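Phenazine biosynthesis protein PhzF family (Enterococcus faecalis, PDB 1S7J) is probably an isomerase of the PhzF family, whose fold is related to that of diaminopimelate epimerase, although its own substrate is not established. Local coordinates at residues P120-L133 / I137-L150. Sequence-based numbering, arbitrary orientation.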
ATOM      1  N   PRO A 120      -0.344   7.963  15.573  1.00 58.81           N
ATOM      2  CA  PRO A 120      -0.570   9.364  15.194  1.00 58.79           C
ATOM      3  C   PRO A 120      -0.982  10.186  16.419  1.00 59.33           C
ATOM      4  O   PRO A 120      -1.732   9.696  17.286  1.00 57.31           O
ATOM      5  CB  PRO A 120      -1.695   9.254  14.173  1.00 56.56           C
ATOM      6  CG  PRO A 120      -2.501   8.113  14.692  1.00 55.75           C
ATOM      7  CD  PRO A 120      -1.427   7.099  15.068  1.00 57.60           C
ATOM      8  N   GLU A 121      -0.477  11.407  16.508  1.00 61.38           N
ATOM      9  CA  GLU A 121      -0.788  12.280  17.640  1.00 64.26           C
ATOM     10  C   GLU A 121      -1.976  13.203  17.394  1.00 62.61           C
ATOM     11  O   GLU A 121      -2.121  13.786  16.312  1.00 60.57           O
ATOM     12  CB  GLU A 121       0.450  13.103  18.046  1.00 67.22           C
ATOM     13  CG  GLU A 121       0.924  14.105  16.998  1.00 72.47           C
ATOM     14  CD  GLU A 121       2.425  14.041  16.756  1.00 78.33           C
ATOM     15  OE1 GLU A 121       3.165  13.521  17.628  1.00 79.29           O
ATOM     16  OE2 GLU A 121       2.865  14.507  15.682  1.00 80.80           O
ATOM     17  N   ARG A 122      -2.823  13.320  18.421  1.00 63.18           N
ATOM     18  CA  ARG A 122      -4.029  14.165  18.408  1.00 64.16           C
ATOM     19  C   ARG A 122      -3.871  15.488  17.663  1.00 65.15           C
ATOM     20  O   ARG A 122      -2.859  16.183  17.812  1.00 66.70           O
ATOM     21  CB  ARG A 122      -4.465  14.451  19.844  1.00 64.77           C
ATOM     22  CG  ARG A 122      -5.412  13.425  20.433  1.00 69.35           C
ATOM     23  CD  ARG A 122      -6.784  13.555  19.797  1.00 68.50           C
ATOM     24  NE  ARG A 122      -7.789  12.711  20.440  1.00 66.18           N
ATOM     25  CZ  ARG A 122      -9.077  12.705  20.109  1.00 63.26           C
ATOM     26  NH1 ARG A 122      -9.924  11.907  20.746  1.00 58.73           N
ATOM     27  NH2 ARG A 122      -9.521  13.501  19.137  1.00 58.44           N
ATOM     28  N   ILE A 123      -4.886  15.858  16.904  1.00 64.62           N
ATOM     29  CA  ILE A 123      -4.855  17.095  16.158  1.00 65.47           C
ATOM     30  C   ILE A 123      -6.233  17.742  16.281  1.00 68.21           C
ATOM     31  O   ILE A 123      -7.213  17.063  16.636  1.00 68.61           O
ATOM     32  CB  ILE A 123      -4.485  16.838  14.675  1.00 65.61           C
ATOM     33  CG1 ILE A 123      -3.571  17.946  14.148  1.00 66.58           C
ATOM     34  CG2 ILE A 123      -5.717  16.684  13.788  1.00 62.50           C
ATOM     35  CD1 ILE A 123      -2.165  17.938  14.752  1.00 69.20           C
ATOM     36  N   PRO A 124      -6.311  19.087  16.143  1.00 70.38           N
ATOM     37  CA  PRO A 124      -7.607  19.771  16.255  1.00 69.27           C
ATOM     38  C   PRO A 124      -8.531  19.389  15.084  1.00 67.08           C
ATOM     39  O   PRO A 124      -8.091  19.309  13.939  1.00 65.89           O
ATOM     40  CB  PRO A 124      -7.215  21.253  16.176  1.00 71.23           C
ATOM     41  CG  PRO A 124      -5.812  21.272  16.724  1.00 71.34           C
ATOM     42  CD  PRO A 124      -5.205  20.063  16.070  1.00 72.38           C
ATOM     43  N   ILE A 125      -9.803  19.130  15.396  1.00 65.04           N
ATOM     44  CA  ILE A 125     -10.785  18.766  14.368  1.00 63.75           C
ATOM     45  C   ILE A 125     -11.353  20.027  13.685  1.00 64.32           C
ATOM     46  O   ILE A 125     -12.359  20.594  14.139  1.00 64.09           O
ATOM     47  CB  ILE A 125     -11.961  17.961  14.960  1.00 61.01           C
ATOM     48  CG1 ILE A 125     -11.434  16.782  15.779  1.00 59.64           C
ATOM     49  CG2 ILE A 125     -12.873  17.474  13.839  1.00 60.38           C
ATOM     50  CD1 ILE A 125     -12.527  15.964  16.448  1.00 59.08           C
ATOM     51  N   LEU A 126     -10.697  20.461  12.621  1.00 64.26           N
ATOM     52  CA  LEU A 126     -11.130  21.639  11.880  1.00 65.45           C
ATOM     53  C   LEU A 126     -12.388  21.329  11.072  1.00 67.99           C
ATOM     54  O   LEU A 126     -12.528  20.228  10.515  1.00 68.51           O
ATOM     55  CB  LEU A 126     -10.016  22.114  10.944  1.00 65.54           C
ATOM     56  CG  LEU A 126      -8.657  22.324  11.609  1.00 64.56           C
ATOM     57  CD1 LEU A 126      -7.678  22.923  10.606  1.00 62.87           C
ATOM     58  CD2 LEU A 126      -8.814  23.230  12.835  1.00 62.95           C
ATOM     59  N   PRO A 127     -13.341  22.278  11.021  1.00 69.82           N
ATOM     60  CA  PRO A 127     -14.583  22.072  10.272  1.00 70.03           C
ATOM     61  C   PRO A 127     -14.347  21.960   8.766  1.00 70.38           C
ATOM     62  O   PRO A 127     -15.178  21.411   8.042  1.00 71.08           O
ATOM     63  CB  PRO A 127     -15.412  23.301  10.639  1.00 70.09           C
ATOM     64  CG  PRO A 127     -14.372  24.347  10.916  1.00 70.89           C
ATOM     65  CD  PRO A 127     -13.349  23.582  11.707  1.00 70.12           C
ATOM     66  N   GLU A 128     -13.224  22.500   8.294  1.00 71.32           N
ATOM     67  CA  GLU A 128     -12.886  22.428   6.877  1.00 72.28           C
ATOM     68  C   GLU A 128     -12.525  20.985   6.516  1.00 70.50           C
ATOM     69  O   GLU A 128     -12.461  20.624   5.336  1.00 71.32           O
ATOM     70  CB  GLU A 128     -11.717  23.360   6.547  1.00 75.22           C
ATOM     71  CG  GLU A 128     -10.408  23.004   7.241  1.00 79.82           C
ATOM     72  CD  GLU A 128      -9.300  23.983   6.921  1.00 82.51           C
ATOM     73  OE1 GLU A 128      -9.300  25.085   7.511  1.00 84.20           O
ATOM     74  OE2 GLU A 128      -8.431  23.657   6.080  1.00 82.62           O
ATOM     75  N   TYR A 129     -12.215  20.189   7.550  1.00 67.72           N
ATOM     76  CA  TYR A 129     -11.872  18.784   7.386  1.00 66.42           C
ATOM     77  C   TYR A 129     -13.148  18.010   7.083  1.00 68.12           C
ATOM     78  O   TYR A 129     -13.216  17.251   6.106  1.00 68.33           O
ATOM     79  CB  TYR A 129     -11.230  18.237   8.668  1.00 62.57           C
ATOM     80  CG  TYR A 129      -9.810  18.710   8.939  1.00 63.24           C
ATOM     81  CD1 TYR A 129      -9.084  19.415   7.976  1.00 63.33           C
ATOM     82  CD2 TYR A 129      -9.187  18.420  10.160  1.00 64.13           C
ATOM     83  CE1 TYR A 129      -7.758  19.822   8.220  1.00 67.62           C
ATOM     84  CE2 TYR A 129      -7.863  18.822  10.417  1.00 66.43           C
ATOM     85  CZ  TYR A 129      -7.154  19.520   9.447  1.00 67.11           C
ATOM     86  OH  TYR A 129      -5.846  19.908   9.690  1.00 67.31           O
ATOM     87  N   GLU A 130     -14.154  18.197   7.938  1.00 68.56           N
ATOM     88  CA  GLU A 130     -15.454  17.548   7.791  1.00 69.61           C
ATOM     89  C   GLU A 130     -16.157  18.001   6.500  1.00 70.69           C
ATOM     90  O   GLU A 130     -17.050  17.317   5.992  1.00 70.30           O
ATOM     91  CB  GLU A 130     -16.332  17.876   8.987  1.00 67.12           C
ATOM     92  CG  GLU A 130     -15.720  17.508  10.323  1.00 66.66           C
ATOM     93  CD  GLU A 130     -16.688  17.712  11.476  1.00 66.51           C
ATOM     94  OE1 GLU A 130     -17.168  16.709  12.045  1.00 58.56           O
ATOM     95  OE2 GLU A 130     -16.978  18.878  11.806  1.00 71.21           O
ATOM     96  N   ALA A 131     -15.783  19.181   6.018  1.00 70.86           N
ATOM     97  CA  ALA A 131     -16.351  19.736   4.800  1.00 72.68           C
ATOM     98  C   ALA A 131     -15.900  18.935   3.580  1.00 73.87           C
ATOM     99  O   ALA A 131     -16.723  18.507   2.771  1.00 75.05           O
ATOM    100  CB  ALA A 131     -15.944  21.202   4.649  1.00 72.19           C
ATOM    101  N   ALA A 132     -14.578  18.764   3.449  1.00 73.78           N
ATOM    102  CA  ALA A 132     -14.000  18.024   2.332  1.00 72.39           C
ATOM    103  C   ALA A 132     -14.442  16.551   2.318  1.00 71.04           C
ATOM    104  O   ALA A 132     -14.638  15.968   1.255  1.00 71.78           O
ATOM    105  CB  ALA A 132     -12.481  18.125   2.369  1.00 72.13           C
ATOM    106  N   LEU A 133     -14.565  15.963   3.508  1.00 68.63           N
ATOM    107  CA  LEU A 133     -14.992  14.562   3.645  1.00 68.40           C
ATOM    108  C   LEU A 133     -16.478  14.406   3.419  1.00 69.55           C
ATOM    109  O   LEU A 133     -16.932  13.378   2.903  1.00 70.72           O
ATOM    110  CB  LEU A 133     -14.660  14.050   5.043  1.00 63.14           C
ATOM    111  CG  LEU A 133     -13.448  13.149   5.236  1.00 57.29           C
ATOM    112  CD1 LEU A 133     -12.230  13.674   4.479  1.00 56.46           C
ATOM    113  CD2 LEU A 133     -13.171  13.047   6.716  1.00 54.77           C
ATOM    114  N   ILE A 137     -16.277  13.962  11.651  1.00 65.49           N
ATOM    115  CA  ILE A 137     -15.002  13.406  12.085  1.00 62.50           C
ATOM    116  C   ILE A 137     -15.022  13.383  13.620  1.00 61.04           C
ATOM    117  O   ILE A 137     -15.017  14.437  14.261  1.00 59.11           O
ATOM    118  CB  ILE A 137     -13.831  14.293  11.603  1.00 61.55           C
ATOM    119  CG1 ILE A 137     -13.764  14.281  10.073  1.00 61.46           C
ATOM    120  CG2 ILE A 137     -12.517  13.833  12.227  1.00 62.34           C
ATOM    121  CD1 ILE A 137     -12.740  15.230   9.494  1.00 61.59           C
ATOM    122  N   TYR A 138     -15.097  12.188  14.188  1.00 59.99           N
ATOM    123  CA  TYR A 138     -15.133  12.014  15.641  1.00 60.04           C
ATOM    124  C   TYR A 138     -13.788  12.287  16.337  1.00 60.03           C
ATOM    125  O   TYR A 138     -13.754  12.824  17.450  1.00 59.23           O
ATOM    126  CB  TYR A 138     -15.614  10.606  15.987  1.00 60.41           C
ATOM    127  CG  TYR A 138     -17.054  10.351  15.627  1.00 65.24           C
ATOM    128  CD1 TYR A 138     -17.535  10.614  14.331  1.00 65.35           C
ATOM    129  CD2 TYR A 138     -17.951   9.859  16.573  1.00 64.65           C
ATOM    130  CE1 TYR A 138     -18.878  10.395  13.998  1.00 65.64           C
ATOM    131  CE2 TYR A 138     -19.297   9.635  16.252  1.00 65.14           C
ATOM    132  CZ  TYR A 138     -19.752   9.906  14.964  1.00 64.52           C
ATOM    133  OH  TYR A 138     -21.076   9.696  14.661  1.00 63.73           O
ATOM    134  N   GLU A 139     -12.696  11.884  15.695  1.00 60.01           N
ATOM    135  CA  GLU A 139     -11.358  12.070  16.247  1.00 58.68           C
ATOM    136  C   GLU A 139     -10.391  12.450  15.127  1.00 58.40           C
ATOM    137  O   GLU A 139     -10.606  12.092  13.966  1.00 58.72           O
ATOM    138  CB  GLU A 139     -10.887  10.773  16.916  1.00 61.61           C
ATOM    139  CG  GLU A 139     -11.915  10.158  17.887  1.00 62.90           C
ATOM    140  CD  GLU A 139     -11.453   8.842  18.505  1.00 66.84           C
ATOM    141  OE1 GLU A 139     -10.229   8.573  18.519  1.00 68.71           O
ATOM    142  OE2 GLU A 139     -12.323   8.078  18.992  1.00 68.60           O
ATOM    143  N   ALA A 140      -9.349  13.186  15.468  1.00 55.96           N
ATOM    144  CA  ALA A 140      -8.358  13.596  14.477  1.00 57.65           C
ATOM    145  C   ALA A 140      -6.949  13.405  15.031  1.00 56.43           C
ATOM    146  O   ALA A 140      -6.722  13.552  16.235  1.00 55.84           O
ATOM    147  CB  ALA A 140      -8.585  15.041  14.065  1.00 56.10           C
ATOM    148  N   TYR A 141      -6.021  13.017  14.152  1.00 53.44           N
ATOM    149  CA  TYR A 141      -4.628  12.781  14.524  1.00 51.65           C
ATOM    150  C   TYR A 141      -3.723  13.111  13.336  1.00 53.92           C
ATOM    151  O   TYR A 141      -4.204  13.306  12.216  1.00 54.45           O
ATOM    152  CB  TYR A 141      -4.423  11.318  14.912  1.00 45.54           C
ATOM    153  CG  TYR A 141      -5.315  10.807  16.022  1.00 42.83           C
ATOM    154  CD1 TYR A 141      -6.548  10.225  15.737  1.00 42.32           C
ATOM    155  CD2 TYR A 141      -4.908  10.861  17.350  1.00 42.39           C
ATOM    156  CE1 TYR A 141      -7.355   9.698  16.748  1.00 41.56           C
ATOM    157  CE2 TYR A 141      -5.704  10.336  18.376  1.00 42.96           C
ATOM    158  CZ  TYR A 141      -6.927   9.753  18.066  1.00 43.71           C
ATOM    159  OH  TYR A 141      -7.704   9.203  19.078  1.00 38.04           O
ATOM    160  N   LEU A 142      -2.418  13.198  13.580  1.00 54.04           N
ATOM    161  CA  LEU A 142      -1.473  13.488  12.511  1.00 56.25           C
ATOM    162  C   LEU A 142      -0.236  12.588  12.580  1.00 56.72           C
ATOM    163  O   LEU A 142       0.189  12.165  13.656  1.00 55.88           O
ATOM    164  CB  LEU A 142      -1.073  14.982  12.526  1.00 56.95           C
ATOM    165  CG  LEU A 142      -0.312  15.675  11.353  1.00 60.12           C
ATOM    166  CD1 LEU A 142       1.192  15.513  11.499  1.00 60.42           C
ATOM    167  CD2 LEU A 142      -0.802  15.199   9.983  1.00 60.01           C
ATOM    168  N   GLY A 143       0.256  12.242  11.411  1.00 55.63           N
ATOM    169  CA  GLY A 143       1.432  11.417  11.263  1.00 56.37           C
ATOM    170  C   GLY A 143       1.960  11.868   9.930  1.00 57.77           C
ATOM    171  O   GLY A 143       2.133  13.086   9.709  1.00 60.67           O
ATOM    172  N   ARG A 144       2.229  10.948   9.027  1.00 57.76           N
ATOM    173  CA  ARG A 144       2.683  11.343   7.710  1.00 57.72           C
ATOM    174  C   ARG A 144       1.447  11.957   7.035  1.00 58.30           C
ATOM    175  O   ARG A 144       1.543  12.944   6.296  1.00 58.62           O
ATOM    176  CB  ARG A 144       3.189  10.138   6.903  1.00 58.32           C
ATOM    177  CG  ARG A 144       3.789  10.512   5.548  1.00 58.59           C
ATOM    178  CD  ARG A 144       3.021   9.887   4.388  1.00 57.75           C
ATOM    179  NE  ARG A 144       3.526   8.562   4.039  1.00 62.26           N
ATOM    180  CZ  ARG A 144       2.777   7.466   3.857  1.00 59.09           C
ATOM    181  NH1 ARG A 144       3.371   6.336   3.522  1.00 61.60           N
ATOM    182  NH2 ARG A 144       1.467   7.491   4.033  1.00 55.48           N
ATOM    183  N   ASP A 145       0.277  11.381   7.351  1.00 58.25           N
ATOM    184  CA  ASP A 145      -1.009  11.821   6.809  1.00 53.95           C
ATOM    185  C   ASP A 145      -1.982  12.186   7.899  1.00 53.20           C
ATOM    186  O   ASP A 145      -1.855  11.748   9.045  1.00 47.60           O
ATOM    187  CB  ASP A 145      -1.676  10.684   6.021  1.00 52.52           C
ATOM    188  CG  ASP A 145      -0.713   9.848   5.260  1.00 51.83           C
ATOM    189  OD1 ASP A 145      -0.614   8.641   5.569  1.00 50.33           O
ATOM    190  OD2 ASP A 145      -0.055  10.383   4.345  1.00 49.37           O
ATOM    191  N   LEU A 146      -3.001  12.958   7.534  1.00 54.05           N
ATOM    192  CA  LEU A 146      -4.041  13.317   8.472  1.00 54.69           C
ATOM    193  C   LEU A 146      -4.753  11.997   8.774  1.00 53.06           C
ATOM    194  O   LEU A 146      -4.805  11.117   7.915  1.00 56.28           O
ATOM    195  CB  LEU A 146      -4.978  14.351   7.869  1.00 56.52           C
ATOM    196  CG  LEU A 146      -4.397  15.764   7.993  1.00 58.53           C
ATOM    197  CD1 LEU A 146      -5.062  16.724   7.009  1.00 59.74           C
ATOM    198  CD2 LEU A 146      -4.543  16.240   9.444  1.00 57.92           C
ATOM    199  N   PHE A 147      -5.311  11.872   9.950  1.00 51.39           N
ATOM    200  CA  PHE A 147      -5.926  10.625  10.362  1.00 51.07           C
ATOM    201  C   PHE A 147      -7.261  10.897  11.048  1.00 53.03           C
ATOM    202  O   PHE A 147      -7.296  11.279  12.214  1.00 53.45           O
ATOM    203  CB  PHE A 147      -4.935   9.957  11.329  1.00 49.53           C
ATOM    204  CG  PHE A 147      -5.302   8.589  11.767  1.00 44.05           C
ATOM    205  CD1 PHE A 147      -4.648   7.483  11.232  1.00 39.54           C
ATOM    206  CD2 PHE A 147      -6.248   8.386  12.772  1.00 43.64           C
ATOM    207  CE1 PHE A 147      -4.919   6.197  11.694  1.00 37.34           C
ATOM    208  CE2 PHE A 147      -6.528   7.104  13.242  1.00 40.35           C
ATOM    209  CZ  PHE A 147      -5.861   6.006  12.698  1.00 40.45           C
ATOM    210  N   PHE A 148      -8.357  10.684  10.329  1.00 51.64           N
ATOM    211  CA  PHE A 148      -9.690  10.935  10.879  1.00 50.87           C
ATOM    212  C   PHE A 148     -10.450   9.668  11.181  1.00 50.16           C
ATOM    213  O   PHE A 148     -10.402   8.712  10.420  1.00 53.45           O
ATOM    214  CB  PHE A 148     -10.500  11.787   9.905  1.00 48.74           C
ATOM    215  CG  PHE A 148      -9.775  12.988   9.394  1.00 47.98           C
ATOM    216  CD1 PHE A 148      -9.594  13.178   8.028  1.00 46.55           C
ATOM    217  CD2 PHE A 148      -9.252  13.940  10.282  1.00 48.80           C
ATOM    218  CE1 PHE A 148      -8.914  14.286   7.544  1.00 49.63           C
ATOM    219  CE2 PHE A 148      -8.572  15.051   9.810  1.00 51.78           C
ATOM    220  CZ  PHE A 148      -8.399  15.228   8.434  1.00 51.44           C
ATOM    221  N   VAL A 149     -11.158   9.662  12.297  1.00 50.48           N
ATOM    222  CA  VAL A 149     -11.958   8.510  12.691  1.00 50.86           C
ATOM    223  C   VAL A 149     -13.416   8.876  12.418  1.00 51.47           C
ATOM    224  O   VAL A 149     -13.863   9.961  12.783  1.00 52.68           O
ATOM    225  CB  VAL A 149     -11.754   8.163  14.182  1.00 50.20           C
ATOM    226  CG1 VAL A 149     -12.568   6.933  14.559  1.00 53.06           C
ATOM    227  CG2 VAL A 149     -10.268   7.929  14.463  1.00 50.87           C
ATOM    228  N   LEU A 150     -14.129   7.998  11.729  1.00 52.66           N
ATOM    229  CA  LEU A 150     -15.518   8.252  11.379  1.00 53.36           C
ATOM    230  C   LEU A 150     -16.506   7.389  12.152  1.00 54.17           C
ATOM    231  O   LEU A 150     -16.108   6.544  12.963  1.00 54.08           O
ATOM    232  CB  LEU A 150     -15.708   8.078   9.866  1.00 53.01           C
ATOM    233  CG  LEU A 150     -15.283   9.207   8.900  1.00 55.01           C
ATOM    234  CD1 LEU A 150     -14.054   9.969   9.374  1.00 57.31           C
ATOM    235  CD2 LEU A 150     -15.046   8.610   7.525  1.00 56.54           C
TER
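Glu130, on helix 127-133, reaches out of the helix to bind a main-chain amide: Ile137 N donates to Glu130 OE1 at 2.9 Å, nearly straight (160°) and on the oxygen's anti lone pair. The extended glutamate chain carries its carboxylate to Ile137 N, with CG lying against Ile137 CG1. The two segments form one compact unit, in which strand 121-122 pairs antiparallel with strand 139-142, which turns back into strand 146-149, while the helix packs on the hairpin face that carries Leu146 and Phe148. Glu121 and Leu142 exchange two backbone hydrogen bonds, and Ile123 N donates to Ala140 O. Pro120 CG sits over the centre of the Phe147 ring, 4.0 Å from the centroid, a CH-pi contact. Arg122 sets out away from the hairpin, but its chain bends at chi2 (-72°) and brings the guanidinium across the hydroxyl end of Tyr141, whose CZ lies over one guanidinium face, toward the rim. Tyr141 OH donates to Glu139 OE1 (2.7 Å), which also bonds Tyr213 of helix 207-218. Beneath the helix, Phe148 CE2 comes to 3.4 Å from Tyr129 CD2, the rings inclined at 45°, and Leu126 CB covers the opposite face of the tyrosine. Ile137, with CG1 anti to the carbonyl carbon and chi2 extended, sends CD1 among Tyr129 CB, Leu133 CD2 and the face of the Phe148 ring. Ile125 CG1 packs on Ala140 CB (3.8 Å). Beyond the hairpin, strand 146-149 pairs with strand 175-180. Apolar packing thus holds the helix to the sheet, while the glutamate supplies a polar tie at the start of the returning chain; Arg122 NH1, 4.0 Å from Glu139 OE1 without pointing an N-H at it, probably adds only a diffuse electrostatic attraction.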